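PDB 6V77: putative HpcE protein from Mycolicibacterium smegmatis, which is of unconfirmed function but has the fumarylacetoacetate hydrolase C-terminal family fold, in which it binds a zinc ion. Local coordinates for residues V118-V126 and L197-Q207; A140-S148 and E182-D193. All blocks are in the same frame, centred on the assembly; numbering follows the deposited sequence. Where two conformers were deposited one is given.

Contact 1: residues V118-V126 and L197-Q207. With ZN (zinc ion), chain L.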
loop_
_atom_site.group_PDB
_atom_site.type_symbol
_atom_site.label_atom_id
_atom_site.label_comp_id
_atom_site.label_asym_id
_atom_site.label_seq_id
_atom_site.Cartn_x
_atom_site.Cartn_y
_atom_site.Cartn_z
ATOM N N VAL B 118 3.201 21.143 7.588
ATOM C CA VAL B 118 3.920 20.217 6.715
ATOM C C VAL B 118 5.391 20.182 7.117
ATOM O O VAL B 118 6.061 21.219 7.192
ATOM C CB VAL B 118 3.747 20.604 5.239
ATOM C CG1 VAL B 118 4.487 19.648 4.371
ATOM C CG2 VAL B 118 2.246 20.612 4.871
ATOM N N ASP B 119 5.893 18.977 7.348
ATOM C CA ASP B 119 7.183 18.758 7.970
ATOM C C ASP B 119 8.049 17.921 7.036
ATOM O O ASP B 119 7.533 17.139 6.230
ATOM C CB ASP B 119 6.988 18.052 9.301
ATOM C CG ASP B 119 8.127 18.257 10.257
ATOM O OD1 ASP B 119 9.155 18.869 9.882
ATOM O OD2 ASP B 119 7.968 17.809 11.409
ATOM N N TRP B 120 9.365 18.095 7.148
ATOM C CA TRP B 120 10.358 17.421 6.313
ATOM C C TRP B 120 10.962 16.232 7.053
ATOM O O TRP B 120 11.073 16.243 8.283
ATOM C CB TRP B 120 11.481 18.397 5.935
ATOM C CG TRP B 120 12.126 19.033 7.159
ATOM C CD1 TRP B 120 13.183 18.542 7.878
ATOM C CD2 TRP B 120 11.726 20.246 7.815
ATOM N NE1 TRP B 120 13.472 19.381 8.923
ATOM C CE2 TRP B 120 12.588 20.429 8.914
ATOM C CE3 TRP B 120 10.724 21.195 7.577
ATOM C CZ2 TRP B 120 12.488 21.516 9.767
ATOM C CZ3 TRP B 120 10.626 22.287 8.433
ATOM C CH2 TRP B 120 11.506 22.439 9.512
ATOM N N GLU B 121 11.404 15.220 6.279
ATOM C CA GLU B 121 12.037 14.012 6.835
ATOM C C GLU B 121 12.914 13.391 5.736
ATOM O O GLU B 121 12.398 12.629 4.915
ATOM C CB GLU B 121 10.988 12.998 7.317
ATOM C CG GLU B 121 10.041 13.453 8.454
ATOM C CD GLU B 121 9.343 12.299 9.172
ATOM O OE1 GLU B 121 9.344 11.178 8.626
ATOM O OE2 GLU B 121 8.820 12.494 10.285
ATOM N N VAL B 122 14.221 13.683 5.728
ATOM C CA VAL B 122 15.100 12.997 4.771
ATOM C C VAL B 122 15.199 11.529 5.154
ATOM O O VAL B 122 15.304 11.187 6.340
ATOM C CB VAL B 122 16.507 13.629 4.704
ATOM C CG1 VAL B 122 17.193 13.679 6.074
ATOM C CG2 VAL B 122 17.407 12.849 3.724
ATOM N N GLU B 123 15.148 10.637 4.155
ATOM C CA GLU B 123 15.264 9.215 4.460
ATOM C C GLU B 123 16.052 8.485 3.385
ATOM O O GLU B 123 16.007 8.840 2.203
ATOM C CB GLU B 123 13.894 8.541 4.592
ATOM C CG GLU B 123 12.954 9.288 5.527
ATOM C CD GLU B 123 11.897 8.422 6.149
ATOM O OE1 GLU B 123 11.793 7.224 5.814
ATOM O OE2 GLU B 123 11.185 8.963 7.000
ATOM N N LEU B 124 16.769 7.446 3.816
ATOM C CA LEU B 124 17.293 6.462 2.880
ATOM C C LEU B 124 16.141 5.596 2.394
ATOM O O LEU B 124 15.354 5.087 3.202
ATOM C CB LEU B 124 18.354 5.590 3.549
ATOM C CG LEU B 124 18.887 4.441 2.681
ATOM C CD1 LEU B 124 19.712 4.998 1.549
ATOM C CD2 LEU B 124 19.730 3.496 3.532
ATOM N N VAL B 125 16.017 5.459 1.077
ATOM C CA VAL B 125 14.997 4.618 0.454
ATOM C C VAL B 125 15.680 3.372 -0.083
ATOM O O VAL B 125 16.742 3.463 -0.710
ATOM C CB VAL B 125 14.263 5.376 -0.668
ATOM C CG1 VAL B 125 13.267 4.457 -1.377
ATOM C CG2 VAL B 125 13.516 6.565 -0.090
ATOM N N VAL B 126 15.069 2.214 0.175
ATOM C CA VAL B 126 15.553 0.906 -0.249
ATOM C C VAL B 126 14.543 0.327 -1.228
ATOM O O VAL B 126 13.333 0.382 -0.979
ATOM C CB VAL B 126 15.748 -0.031 0.960
ATOM C CG1 VAL B 126 16.089 -1.481 0.490
ATOM C CG2 VAL B 126 16.843 0.527 1.886
ATOM N N LEU B 197 23.382 11.522 5.430
ATOM C CA LEU B 197 22.149 12.076 4.858
ATOM C C LEU B 197 21.772 13.363 5.587
ATOM O O LEU B 197 22.150 13.582 6.741
ATOM C CB LEU B 197 20.975 11.069 4.882
ATOM C CG LEU B 197 20.215 10.749 6.170
ATOM C CD1 LEU B 197 19.056 9.798 5.867
ATOM C CD2 LEU B 197 21.143 10.172 7.254
ATOM N N GLY B 198 21.055 14.231 4.890
ATOM C CA GLY B 198 20.672 15.480 5.523
ATOM C C GLY B 198 19.694 16.254 4.669
ATOM O O GLY B 198 19.279 15.815 3.595
ATOM N N ALA B 199 19.338 17.435 5.173
ATOM C CA ALA B 199 18.368 18.293 4.512
ATOM C C ALA B 199 18.661 19.717 4.928
ATOM O O ALA B 199 19.136 19.957 6.041
ATOM C CB ALA B 199 16.919 17.937 4.875
ATOM N N GLU B 200 18.386 20.654 4.015
ATOM C CA GLU B 200 18.566 22.084 4.259
ATOM C C GLU B 200 17.325 22.822 3.781
ATOM O O GLU B 200 16.688 22.420 2.803
ATOM C CB GLU B 200 19.813 22.650 3.535
ATOM C CG GLU B 200 21.075 21.914 3.900
ATOM C CD GLU B 200 22.167 22.055 2.865
ATOM O OE1 GLU B 200 21.942 22.715 1.824
ATOM O OE2 GLU B 200 23.256 21.494 3.106
ATOM N N ILE B 201 16.973 23.900 4.485
ATOM C CA ILE B 201 15.860 24.751 4.101
ATOM C C ILE B 201 16.433 26.140 3.868
ATOM O O ILE B 201 17.071 26.707 4.765
ATOM C CB ILE B 201 14.763 24.800 5.172
ATOM C CG1 ILE B 201 14.165 23.409 5.368
ATOM C CG2 ILE B 201 13.689 25.801 4.769
ATOM C CD1 ILE B 201 13.099 23.388 6.416
ATOM N N ASN B 202 16.241 26.660 2.656
ATOM C CA ASN B 202 16.782 27.954 2.265
ATOM C C ASN B 202 18.272 28.041 2.591
ATOM O O ASN B 202 18.781 29.072 3.034
ATOM C CB ASN B 202 15.979 29.071 2.919
ATOM C CG ASN B 202 14.499 28.950 2.614
ATOM O OD1 ASN B 202 14.122 28.473 1.542
ATOM N ND2 ASN B 202 13.654 29.360 3.558
ATOM N N GLY B 203 18.976 26.922 2.391
ATOM C CA GLY B 203 20.419 26.892 2.566
ATOM C C GLY B 203 20.918 26.664 3.981
ATOM O O GLY B 203 22.135 26.645 4.193
ATOM N N GLU B 204 20.030 26.483 4.952
ATOM C CA GLU B 204 20.400 26.253 6.346
ATOM C C GLU B 204 20.160 24.785 6.674
ATOM O O GLU B 204 19.074 24.268 6.408
ATOM C CB GLU B 204 19.571 27.151 7.272
ATOM C CG GLU B 204 19.359 26.619 8.695
ATOM C CD GLU B 204 18.261 27.364 9.462
ATOM O OE1 GLU B 204 17.756 28.387 8.957
ATOM O OE2 GLU B 204 17.896 26.918 10.571
ATOM N N THR B 205 21.170 24.113 7.241
ATOM C CA THR B 205 20.992 22.700 7.577
ATOM C C THR B 205 19.911 22.555 8.638
ATOM O O THR B 205 19.898 23.293 9.631
ATOM C CB THR B 205 22.296 22.064 8.075
ATOM O OG1 THR B 205 23.307 22.185 7.071
ATOM C CG2 THR B 205 22.083 20.574 8.369
ATOM N N VAL B 206 18.987 21.628 8.404
ATOM C CA VAL B 206 17.993 21.255 9.400
ATOM C C VAL B 206 18.076 19.787 9.791
ATOM O O VAL B 206 17.614 19.428 10.887
ATOM C CB VAL B 206 16.568 21.597 8.920
ATOM C CG1 VAL B 206 16.386 23.131 8.842
ATOM C CG2 VAL B 206 16.287 20.946 7.586
ATOM N N GLN B 207 18.623 18.913 8.942
ATOM C CA GLN B 207 18.920 17.541 9.331
ATOM C C GLN B 207 20.302 17.171 8.821
ATOM O O GLN B 207 20.702 17.604 7.738
ATOM C CB GLN B 207 17.890 16.562 8.772
ATOM C CG GLN B 207 16.487 16.708 9.374
ATOM C CD GLN B 207 15.549 15.643 8.841
ATOM O OE1 GLN B 207 15.098 15.728 7.696
ATOM N NE2 GLN B 207 15.286 14.613 9.646
HETATM ZN ZN ZN L . 9.369 8.979 8.189
HETATM O O HOH W 1 9.264 6.955 7.474
#
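Leu197 meets Val122 through methyls, its CD1 lying 4.1 Å from Val122 CG2 and reaching on along the backbone towards the amide of Leu124. Gly198 follows with its carbonyl O against the same Val122 CG2, and Ala199 CB lies more loosely, 4.3 Å from Val122 CB. Ile201 then turns to Trp120: with CG1 beside its own backbone N (chi1 -63°) and the chain extended, its CD1 stands 3.4 Å from the centroid of the Trp120 six-membered ring, a CH-pi contact over the face. Asp119 OD1 lies over the opposite face of this indole. A type I' turn from Ile201 to Glu204 reverses the chain. Val206 CG2 approaches Trp120 NE1 obliquely, while the polar end of that indole is bonded at Gly244. Val206 and Gln207 form a classic beta bulge opposite Ala199, whose O accepts from both their amides. Gln207 OE1 takes the N-H of Val122 at 3.0 Å in a nearly straight bond (173°), and NE2 is held by Thr241. Its amide group also meets the Trp120 edge. Glu121 and Glu123 point away from the hairpin; Glu121 OE1 and Glu123 OE2, each 2.2 Å from the zinc ion, bind it with Asp152 and a water. Glu121 OE2 is salt-bridged to Arg156, and Glu123 OE1 is held by Gly240 N. Gln207, gripped at both ends of its amide, thus fixes the backbone between the two zinc-binding glutamates.

Contact 2: residues A140-S148 and E182-D193; sequences AWEFVAGVS and ELVTVDELPDPD. With EDO (1,2-ethanediol), chain M.
Val147 and Val184 form an antiparallel hydrogen-bonded pair in which each amide N donates to the other's carbonyl O, both bonds being 2.9 Å long. Ser148 OG, anti to the backbone N (chi1 -166°), donates across to Glu182 O at 2.7 Å, from above the carbonyl plane. Ala145 and Gly146 form a classic beta bulge against Val127 on the other edge of strand 144-148, while the bare Gly146 CA lies against Val184 O. A water lies 2.6 Å from Ala145 O, to which it probably donates, and accepts from Val186 N. Thr185 OG1 donates to Asp187 OD1 and bonds with Met1 N; Asp187 OD2 accepts from a 1,2-ethanediol, probably from the crystallisation liquor. Beyond the strands, Trp141 NE1 donates to Asp193 OD1 at 2.9 Å, with the oxygen in the ring plane but the indole nitrogen above the carboxylate plane; a weak second bond runs to OD2. Pro192 CB covers one face of this ring, and Val186 CG2 packs against Trp141 CE3. An Asx turn, Asp193 N to Asp191 OD1, shapes the backbone bearing the acceptor. The backbone pair is thus extended by the Ser148 hydroxyl and by a water at Val186 N, and a carboxylate satisfies the indole N-H.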
loop_
_atom_site.group_PDB
_atom_site.type_symbol
_atom_site.label_atom_id
_atom_site.label_comp_id
_atom_site.label_asym_id
_atom_site.label_seq_id
_atom_site.Cartn_x
_atom_site.Cartn_y
_atom_site.Cartn_z
ATOM N N ALA B 140 20.306 -9.977 4.021
ATOM C CA ALA B 140 19.247 -9.094 3.530
ATOM C C ALA B 140 19.729 -8.162 2.421
ATOM O O ALA B 140 18.969 -7.854 1.496
ATOM C CB ALA B 140 18.653 -8.282 4.683
ATOM N N TRP B 141 20.966 -7.662 2.506
ATOM C CA TRP B 141 21.407 -6.722 1.471
ATOM C C TRP B 141 21.463 -7.391 0.107
ATOM O O TRP B 141 21.317 -6.718 -0.917
ATOM C CB TRP B 141 22.775 -6.128 1.804
ATOM C CG TRP B 141 22.748 -4.913 2.720
ATOM C CD1 TRP B 141 23.232 -4.850 3.998
ATOM C CD2 TRP B 141 22.254 -3.593 2.415
ATOM N NE1 TRP B 141 23.051 -3.582 4.511
ATOM C CE2 TRP B 141 22.458 -2.792 3.562
ATOM C CE3 TRP B 141 21.662 -3.012 1.288
ATOM C CZ2 TRP B 141 22.109 -1.428 3.606
ATOM C CZ3 TRP B 141 21.304 -1.675 1.337
ATOM C CH2 TRP B 141 21.532 -0.894 2.489
ATOM N N GLU B 142 21.663 -8.713 0.072
ATOM C CA GLU B 142 21.660 -9.418 -1.205
ATOM C C GLU B 142 20.279 -9.417 -1.856
ATOM O O GLU B 142 20.172 -9.721 -3.052
ATOM C CB GLU B 142 22.159 -10.844 -1.006
ATOM C CG GLU B 142 23.578 -10.877 -0.451
ATOM C CD GLU B 142 24.031 -12.279 -0.132
ATOM O OE1 GLU B 142 23.764 -13.183 -0.950
ATOM O OE2 GLU B 142 24.632 -12.477 0.943
ATOM N N PHE B 143 19.223 -9.107 -1.098
ATOM C CA PHE B 143 17.875 -8.995 -1.645
ATOM C C PHE B 143 17.544 -7.579 -2.102
ATOM O O PHE B 143 16.425 -7.342 -2.575
ATOM C CB PHE B 143 16.831 -9.440 -0.608
ATOM C CG PHE B 143 16.798 -10.926 -0.376
ATOM C CD1 PHE B 143 15.672 -11.668 -0.708
ATOM C CD2 PHE B 143 17.894 -11.581 0.169
ATOM C CE1 PHE B 143 15.643 -13.044 -0.503
ATOM C CE2 PHE B 143 17.882 -12.962 0.368
ATOM C CZ PHE B 143 16.756 -13.694 0.035
ATOM N N VAL B 144 18.484 -6.639 -1.980
ATOM C CA VAL B 144 18.247 -5.237 -2.283
ATOM C C VAL B 144 18.758 -4.935 -3.681
ATOM O O VAL B 144 19.922 -5.211 -3.998
ATOM C CB VAL B 144 18.934 -4.335 -1.242
ATOM C CG1 VAL B 144 18.936 -2.841 -1.689
ATOM C CG2 VAL B 144 18.243 -4.475 0.105
ATOM N N ALA B 145 17.892 -4.339 -4.510
ATOM C CA ALA B 145 18.337 -3.848 -5.810
ATOM C C ALA B 145 19.251 -2.643 -5.645
ATOM O O ALA B 145 20.366 -2.612 -6.177
ATOM C CB ALA B 145 17.123 -3.483 -6.664
ATOM N N GLY B 146 18.776 -1.625 -4.948
ATOM C CA GLY B 146 19.608 -0.458 -4.719
ATOM C C GLY B 146 18.917 0.487 -3.765
ATOM O O GLY B 146 17.864 0.180 -3.215
ATOM N N VAL B 147 19.528 1.665 -3.583
ATOM C CA VAL B 147 19.025 2.650 -2.636
ATOM C C VAL B 147 18.823 3.959 -3.376
ATOM O O VAL B 147 19.374 4.179 -4.455
ATOM C CB VAL B 147 19.988 2.868 -1.443
ATOM C CG1 VAL B 147 20.156 1.567 -0.664
ATOM C CG2 VAL B 147 21.359 3.424 -1.921
ATOM N N SER B 148 18.024 4.841 -2.783
ATOM C CA SER B 148 17.844 6.158 -3.367
ATOM C C SER B 148 17.566 7.153 -2.243
ATOM O O SER B 148 17.541 6.801 -1.058
ATOM C CB SER B 148 16.734 6.135 -4.437
ATOM O OG SER B 148 16.795 7.332 -5.228
ATOM N N GLU B 182 18.239 8.927 -8.632
ATOM C CA GLU B 182 18.763 7.693 -9.211
ATOM C C GLU B 182 18.688 6.559 -8.215
ATOM O O GLU B 182 18.748 6.772 -7.006
ATOM C CB GLU B 182 20.222 7.871 -9.653
ATOM C CG GLU B 182 20.337 8.828 -10.790
ATOM C CD GLU B 182 21.763 9.196 -11.155
ATOM O OE1 GLU B 182 22.721 8.882 -10.409
ATOM O OE2 GLU B 182 21.907 9.826 -12.214
ATOM N N LEU B 183 18.563 5.337 -8.739
ATOM C CA LEU B 183 18.779 4.154 -7.928
ATOM C C LEU B 183 20.259 3.832 -7.998
ATOM O O LEU B 183 20.834 3.826 -9.093
ATOM C CB LEU B 183 17.957 2.972 -8.437
ATOM C CG LEU B 183 17.997 1.727 -7.544
ATOM C CD1 LEU B 183 17.069 1.891 -6.372
ATOM C CD2 LEU B 183 17.605 0.490 -8.345
ATOM N N VAL B 184 20.870 3.563 -6.845
ATOM C CA VAL B 184 22.304 3.287 -6.751
ATOM C C VAL B 184 22.479 1.890 -6.172
ATOM O O VAL B 184 22.009 1.624 -5.059
ATOM C CB VAL B 184 23.026 4.323 -5.873
ATOM C CG1 VAL B 184 24.536 4.080 -5.891
ATOM C CG2 VAL B 184 22.702 5.738 -6.358
ATOM N N THR B 185 23.150 0.996 -6.908
ATOM C CA THR B 185 23.240 -0.364 -6.398
ATOM C C THR B 185 24.234 -0.432 -5.237
ATOM O O THR B 185 25.075 0.449 -5.048
ATOM C CB THR B 185 23.637 -1.350 -7.502
ATOM O OG1 THR B 185 24.882 -0.967 -8.092
ATOM C CG2 THR B 185 22.559 -1.420 -8.583
ATOM N N VAL B 186 24.123 -1.513 -4.462
ATOM C CA VAL B 186 24.807 -1.626 -3.174
ATOM C C VAL B 186 26.336 -1.631 -3.329
ATOM O O VAL B 186 27.065 -1.112 -2.470
ATOM C CB VAL B 186 24.259 -2.892 -2.478
ATOM C CG1 VAL B 186 24.915 -3.158 -1.152
ATOM C CG2 VAL B 186 22.723 -2.777 -2.309
ATOM N N ASP B 187 26.849 -2.166 -4.440
ATOM C CA ASP B 187 28.292 -2.270 -4.641
ATOM C C ASP B 187 28.964 -0.918 -4.827
ATOM O O ASP B 187 30.194 -0.837 -4.749
ATOM C CB ASP B 187 28.592 -3.149 -5.856
ATOM C CG ASP B 187 27.849 -2.684 -7.087
ATOM O OD1 ASP B 187 26.610 -2.578 -7.021
ATOM O OD2 ASP B 187 28.503 -2.403 -8.107
ATOM N N GLU B 188 28.194 0.135 -5.092
ATOM C CA GLU B 188 28.743 1.483 -5.174
ATOM C C GLU B 188 28.886 2.151 -3.816
ATOM O O GLU B 188 29.398 3.274 -3.747
ATOM C CB GLU B 188 27.852 2.359 -6.058
ATOM C CG GLU B 188 27.598 1.757 -7.420
ATOM C CD GLU B 188 27.672 2.783 -8.528
ATOM O OE1 GLU B 188 27.877 3.987 -8.220
ATOM O OE2 GLU B 188 27.520 2.385 -9.702
ATOM N N LEU B 189 28.419 1.527 -2.762
ATOM C CA LEU B 189 28.451 2.179 -1.456
ATOM C C LEU B 189 29.652 1.669 -0.669
ATOM O O LEU B 189 29.842 0.445 -0.555
ATOM C CB LEU B 189 27.156 1.904 -0.688
ATOM C CG LEU B 189 25.843 2.102 -1.466
ATOM C CD1 LEU B 189 24.642 1.588 -0.690
ATOM C CD2 LEU B 189 25.655 3.565 -1.846
ATOM N N PRO B 190 30.505 2.545 -0.134
ATOM C CA PRO B 190 31.633 2.046 0.669
ATOM C C PRO B 190 31.164 1.162 1.807
ATOM O O PRO B 190 31.677 0.053 1.989
ATOM C CB PRO B 190 32.298 3.342 1.172
ATOM C CG PRO B 190 31.977 4.341 0.134
ATOM C CD PRO B 190 30.565 4.010 -0.316
ATOM N N ASP B 191 30.184 1.635 2.575
ATOM C CA ASP B 191 29.533 0.856 3.615
ATOM C C ASP B 191 28.037 1.129 3.534
ATOM O O ASP B 191 27.572 2.224 3.900
ATOM C CB ASP B 191 30.108 1.201 4.997
ATOM C CG ASP B 191 29.455 0.405 6.129
ATOM O OD1 ASP B 191 28.512 -0.366 5.868
ATOM O OD2 ASP B 191 29.904 0.538 7.290
ATOM N N PRO B 192 27.262 0.157 3.051
ATOM C CA PRO B 192 25.823 0.371 2.859
ATOM C C PRO B 192 25.087 0.683 4.135
ATOM O O PRO B 192 24.004 1.276 4.081
ATOM C CB PRO B 192 25.348 -0.974 2.276
ATOM C CG PRO B 192 26.540 -1.574 1.683
ATOM C CD PRO B 192 27.726 -1.121 2.492
ATOM N N ASP B 193 25.643 0.319 5.287
ATOM C CA ASP B 193 24.994 0.594 6.561
ATOM C C ASP B 193 25.458 1.903 7.177
ATOM O O ASP B 193 25.161 2.165 8.348
ATOM C CB ASP B 193 25.244 -0.550 7.543
ATOM C CG ASP B 193 24.575 -1.841 7.111
ATOM O OD1 ASP B 193 23.357 -1.810 6.799
ATOM O OD2 ASP B 193 25.273 -2.879 7.054
HETATM C C1 EDO M . 28.309 -2.120 -11.195
HETATM O O1 EDO M . 27.162 -2.518 -10.439
HETATM C C2 EDO M . 27.979 -2.117 -12.681
HETATM O O2 EDO M . 27.898 -0.762 -13.133
HETATM O O HOH W 2 22.505 -3.873 -5.344
#

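The two contacts, whose centres lie 20 Å apart, show how one strand pair can connect separate parts of a fold. Along the chain the order is 118-126, 140-148, 182-193, 197-207, so contact 2 falls wholly between the two halves of contact 1. Strands 118-128 and 144-155 are antiparallel neighbours in the large mixed sheet, and there the contacts meet: Val125 O probably accepts from Ser148 N, and Leu124 CD1 packs on Val147 CB. Contact 2 adds strand 177-185 to this sheet, whereas contact 1 packs strand 118-128 against the five-stranded sheet. This strand pair also carries all three zinc-binding residues, Glu121, Glu123 and Asp152, linking the metal site to both surroundings.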